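Local coordinates for protein thioredoxin (TrxA-1) (Sulfolobus solfataricus, PDB 3TCO) that probably reduces protein disulfides, as other thioredoxins do, by way of a redox-active pair of cysteines that can close into a disulfide, at residues Y71-L74 with N75-T78; G93-D96 with E97-E101. All blocks are in the same frame, centred on the assembly; numbering follows the deposited sequence.

How the contacts relate
The two contacts come in series along one thioredoxin fold, with their centres about 16 Å apart. Contact 1 (71-78) is the loop that leads from helix 65-70 into strand 78-83; contact 2 (93-101) leaves strand 86-92 and starts helix 97-107. Contact 1 runs into strand 78-83, whose antiparallel neighbour, the outermost strand 86-92, leads to contact 2. The loops touch: Pro-77 O probably accepts a hydrogen bond from Gly-93 N, 2.7 Å away, and Pro-77 CG packs on the backbone N of Ala-94. Contact 1 thus carries the cis-proline turn beside the Cys-33/Cys-36 site, and the start of contact 2 backs that turn.

Contact 1: Y71-L74 with N75-T78; sequences YSVL and NIPT
Val-73 and Ile-76 meet across a continuous run of backbone that turns from a helix end into a strand. Ser-72, at positive phi (46°), is the C' residue of a Schellman motif closing helix 65-70; the chain is extended from Asn-75 on, with a cis peptide bond before Pro-77, and strand 78-83 begins at Thr-78. On the inner side of the bend, Val-73 CG1 lies 3.8 Å from Ile-76 CG2, the two side chains crossing at about a right angle. With chi1 at 176°, Val-73 CG1 stands anti to the backbone N and also comes within 3.9 Å of Thr-78 OG1. The threonine hydroxyl ties the turn together. Thr-78 OG1 donates to Asn-75 O at 2.5 Å, approaching from 23° off the carbonyl plane, and accepts from a water at 2.7 Å; the same water takes a weak bond from Leu-74 N. A valine in place of Thr-78 would probably leave Asn-75 O without this donor and the water without its acceptor, letting the loop move more freely before the strand. The cis-proline loop is a hallmark of the thioredoxin fold: Ile-76 and Pro-77 both rest on Cys-33, just before helix 34-49, and Cys-36 in its first turn, Val-73 touches Cys-28 of strand 23-29, and Thr-78 packs on Ser-90 and Val-92 of strand 86-92.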
loop_
_atom_site.group_PDB
_atom_site.type_symbol
_atom_site.label_atom_id
_atom_site.label_comp_id
_atom_site.label_asym_id
_atom_site.label_seq_id
_atom_site.Cartn_x
_atom_site.Cartn_y
_atom_site.Cartn_z
ATOM N N TYR A 71 -4.683 10.471 6.010
ATOM C CA TYR A 71 -3.548 10.663 5.108
ATOM C C TYR A 71 -3.912 11.374 3.808
ATOM O O TYR A 71 -3.210 11.245 2.807
ATOM C CB TYR A 71 -2.881 9.312 4.808
ATOM C CG TYR A 71 -2.283 8.680 6.037
ATOM C CD1 TYR A 71 -2.991 7.724 6.769
ATOM C CD2 TYR A 71 -1.037 9.085 6.519
ATOM C CE1 TYR A 71 -2.479 7.191 7.944
ATOM C CE2 TYR A 71 -0.512 8.556 7.705
ATOM C CZ TYR A 71 -1.240 7.612 8.409
ATOM O OH TYR A 71 -0.744 7.076 9.577
ATOM N N SER A 72 -5.009 12.125 3.849
ATOM C CA SER A 72 -5.513 12.890 2.714
ATOM C C SER A 72 -5.566 12.147 1.375
ATOM O O SER A 72 -5.168 12.680 0.337
ATOM C CB SER A 72 -4.700 14.177 2.558
ATOM O OG SER A 72 -3.320 13.886 2.421
ATOM N N VAL A 73 -6.072 10.923 1.394
ATOM C CA VAL A 73 -6.189 10.151 0.171
ATOM C C VAL A 73 -7.434 10.643 -0.570
ATOM O O VAL A 73 -8.552 10.189 -0.311
ATOM C CB VAL A 73 -6.316 8.654 0.484
ATOM C CG1 VAL A 73 -6.529 7.866 -0.799
ATOM C CG2 VAL A 73 -5.055 8.181 1.214
ATOM N N LEU A 74 -7.228 11.578 -1.492
ATOM C CA LEU A 74 -8.332 12.154 -2.263
ATOM C C LEU A 74 -8.564 11.451 -3.595
ATOM O O LEU A 74 -9.670 11.490 -4.145
ATOM C CB LEU A 74 -8.074 13.639 -2.513
ATOM C CG LEU A 74 -7.963 14.509 -1.257
ATOM C CD1 LEU A 74 -7.713 15.958 -1.659
ATOM C CD2 LEU A 74 -9.245 14.396 -0.431
ATOM N N ASN A 75 -7.516 10.820 -4.112
ATOM C CA ASN A 75 -7.600 10.099 -5.378
ATOM C C ASN A 75 -7.059 8.684 -5.196
ATOM O O ASN A 75 -6.169 8.448 -4.380
ATOM C CB ASN A 75 -6.771 10.809 -6.452
ATOM C CG ASN A 75 -7.380 12.128 -6.892
ATOM O OD1 ASN A 75 -8.251 12.164 -7.763
ATOM N ND2 ASN A 75 -6.934 13.215 -6.280
ATOM N N ILE A 76 -7.609 7.736 -5.937
ATOM C CA ILE A 76 -7.118 6.371 -5.858
ATOM C C ILE A 76 -6.904 5.873 -7.282
ATOM O O ILE A 76 -7.562 6.331 -8.217
ATOM C CB ILE A 76 -8.091 5.418 -5.095
ATOM C CG1 ILE A 76 -9.498 5.476 -5.700
ATOM C CG2 ILE A 76 -8.123 5.782 -3.600
ATOM C CD1 ILE A 76 -10.421 4.403 -5.163
ATOM N N PRO A 77 -5.991 4.909 -7.456
ATOM C CA PRO A 77 -5.249 4.371 -6.312
ATOM C C PRO A 77 -4.173 5.293 -5.765
ATOM O O PRO A 77 -3.702 6.195 -6.454
ATOM C CB PRO A 77 -4.664 3.076 -6.856
ATOM C CG PRO A 77 -4.463 3.370 -8.323
ATOM C CD PRO A 77 -5.709 4.152 -8.691
ATOM N N THR A 78 -3.826 5.080 -4.499
ATOM C CA THR A 78 -2.757 5.814 -3.835
ATOM C C THR A 78 -1.994 4.771 -3.038
ATOM O O THR A 78 -2.597 3.932 -2.369
ATOM C CB THR A 78 -3.266 6.872 -2.838
ATOM O OG1 THR A 78 -3.799 7.993 -3.557
ATOM C CG2 THR A 78 -2.117 7.338 -1.950
HETATM O O HOH W 1 -4.304 10.535 -2.679
#

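Contact 2: G93-D96 with E97-E101; sequences GAVD and EDTLE
Val-95 packs its two methyls against the first turn of helix 97-107, on Thr-99 and Leu-100. From CB, which faces the helix, the side chain forks. CG1 sits between the backbone N and the carbonyl carbon (chi1 70°) and is thereby aimed at Leu-100. Val-95 CG1 lies 3.5 Å from Leu-100 CB, with CG, CD1 and CD2 of the same leucine also close by, the two side chains crossing nearly at right angles. Val-95 CG2 takes the other direction, 3.7 Å from Thr-99 CG2 and about as far from Thr-99 CB. One valine thus covers two successive helix residues with separate branches.

The next residue, Asp-96, occupies the N-cap position, though its carboxylate makes no capping bond. Its main chain opens the helix instead: Leu-100 N donates to Asp-96 O at 2.9 Å, with an N-H...O angle of 160°. Asp-98 folds back toward the helix start, where Thr-99 N gives its OD1 a weak, bent bond of 2.8 Å. The side chains of Asp-96 and Asp-98 lie side by side, pointing the same way, with Asp-98 OD1 3.0 Å from Asp-96 CB and the carboxylate planes 19° apart. Asp-96 OD2 is 4.0 Å from Asp-98 OD1. Some mutual repulsion is likely, perhaps eased by the positive end of the helix dipole.

Helix 34-49 lies alongside this helix start: Ala-94 and Val-95 touch its Tyr-39, Leu-100 packs on Val-46, and Glu-101 forms a salt bridge with Lys-49.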
loop_
_atom_site.group_PDB
_atom_site.type_symbol
_atom_site.label_atom_id
_atom_site.label_comp_id
_atom_site.label_asym_id
_atom_site.label_seq_id
_atom_site.Cartn_x
_atom_site.Cartn_y
_atom_site.Cartn_z
ATOM N N GLY A 93 -1.980 7.232 -8.194
ATOM C CA GLY A 93 -2.159 6.626 -9.506
ATOM C C GLY A 93 -1.477 5.273 -9.544
ATOM O O GLY A 93 -0.667 4.967 -8.669
ATOM N N ALA A 94 -1.795 4.451 -10.539
ATOM C CA ALA A 94 -1.171 3.136 -10.649
ATOM C C ALA A 94 0.349 3.311 -10.811
ATOM O O ALA A 94 0.804 3.930 -11.774
ATOM C CB ALA A 94 -1.752 2.387 -11.848
ATOM N N VAL A 95 1.137 2.773 -9.881
ATOM C CA VAL A 95 2.589 2.927 -9.975
ATOM C C VAL A 95 3.221 1.933 -10.953
ATOM O O VAL A 95 2.929 0.736 -10.916
ATOM C CB VAL A 95 3.283 2.764 -8.593
ATOM C CG1 VAL A 95 3.203 1.340 -8.133
ATOM C CG2 VAL A 95 4.726 3.164 -8.683
ATOM N N ASP A 96 4.084 2.440 -11.830
ATOM C CA ASP A 96 4.766 1.595 -12.802
ATOM C C ASP A 96 5.495 0.509 -12.016
ATOM O O ASP A 96 6.033 0.777 -10.947
ATOM C CB ASP A 96 5.798 2.408 -13.598
ATOM C CG ASP A 96 5.170 3.434 -14.500
ATOM O OD1 ASP A 96 3.920 3.496 -14.569
ATOM O OD2 ASP A 96 5.935 4.186 -15.144
ATOM N N GLU A 97 5.546 -0.705 -12.543
ATOM C CA GLU A 97 6.211 -1.774 -11.805
ATOM C C GLU A 97 7.662 -1.440 -11.494
ATOM O O GLU A 97 8.142 -1.711 -10.389
ATOM C CB GLU A 97 6.156 -3.087 -12.578
ATOM C CG GLU A 97 6.672 -4.273 -11.773
ATOM C CD GLU A 97 6.515 -5.602 -12.492
ATOM O OE1 GLU A 97 5.643 -5.705 -13.375
ATOM O OE2 GLU A 97 7.249 -6.551 -12.148
ATOM N N ASP A 98 8.371 -0.859 -12.459
ATOM C CA ASP A 98 9.767 -0.543 -12.213
ATOM C C ASP A 98 9.883 0.464 -11.070
ATOM O O ASP A 98 10.709 0.301 -10.183
ATOM C CB ASP A 98 10.466 -0.055 -13.508
ATOM C CG ASP A 98 9.815 1.179 -14.123
ATOM O OD1 ASP A 98 8.626 1.450 -13.860
ATOM O OD2 ASP A 98 10.505 1.872 -14.903
ATOM N N THR A 99 9.028 1.477 -11.063
ATOM C CA THR A 99 9.051 2.465 -9.990
ATOM C C THR A 99 8.736 1.828 -8.630
ATOM O O THR A 99 9.366 2.149 -7.622
ATOM C CB THR A 99 8.040 3.592 -10.262
ATOM O OG1 THR A 99 8.394 4.248 -11.486
ATOM C CG2 THR A 99 8.052 4.617 -9.122
ATOM N N LEU A 100 7.768 0.920 -8.607
ATOM C CA LEU A 100 7.386 0.259 -7.365
ATOM C C LEU A 100 8.518 -0.628 -6.807
ATOM O O LEU A 100 8.821 -0.592 -5.607
ATOM C CB LEU A 100 6.113 -0.565 -7.599
ATOM C CG LEU A 100 5.452 -1.212 -6.378
ATOM C CD1 LEU A 100 5.129 -0.136 -5.342
ATOM C CD2 LEU A 100 4.186 -1.957 -6.822
ATOM N N GLU A 101 9.150 -1.415 -7.673
ATOM C CA GLU A 101 10.241 -2.291 -7.241
ATOM C C GLU A 101 11.449 -1.459 -6.825
ATOM O O GLU A 101 12.150 -1.786 -5.857
ATOM C CB GLU A 101 10.621 -3.252 -8.380
ATOM C CG GLU A 101 9.467 -4.146 -8.788
ATOM C CD GLU A 101 9.733 -4.960 -10.043
ATOM O OE1 GLU A 101 10.454 -4.474 -10.944
ATOM O OE2 GLU A 101 9.184 -6.076 -10.140
#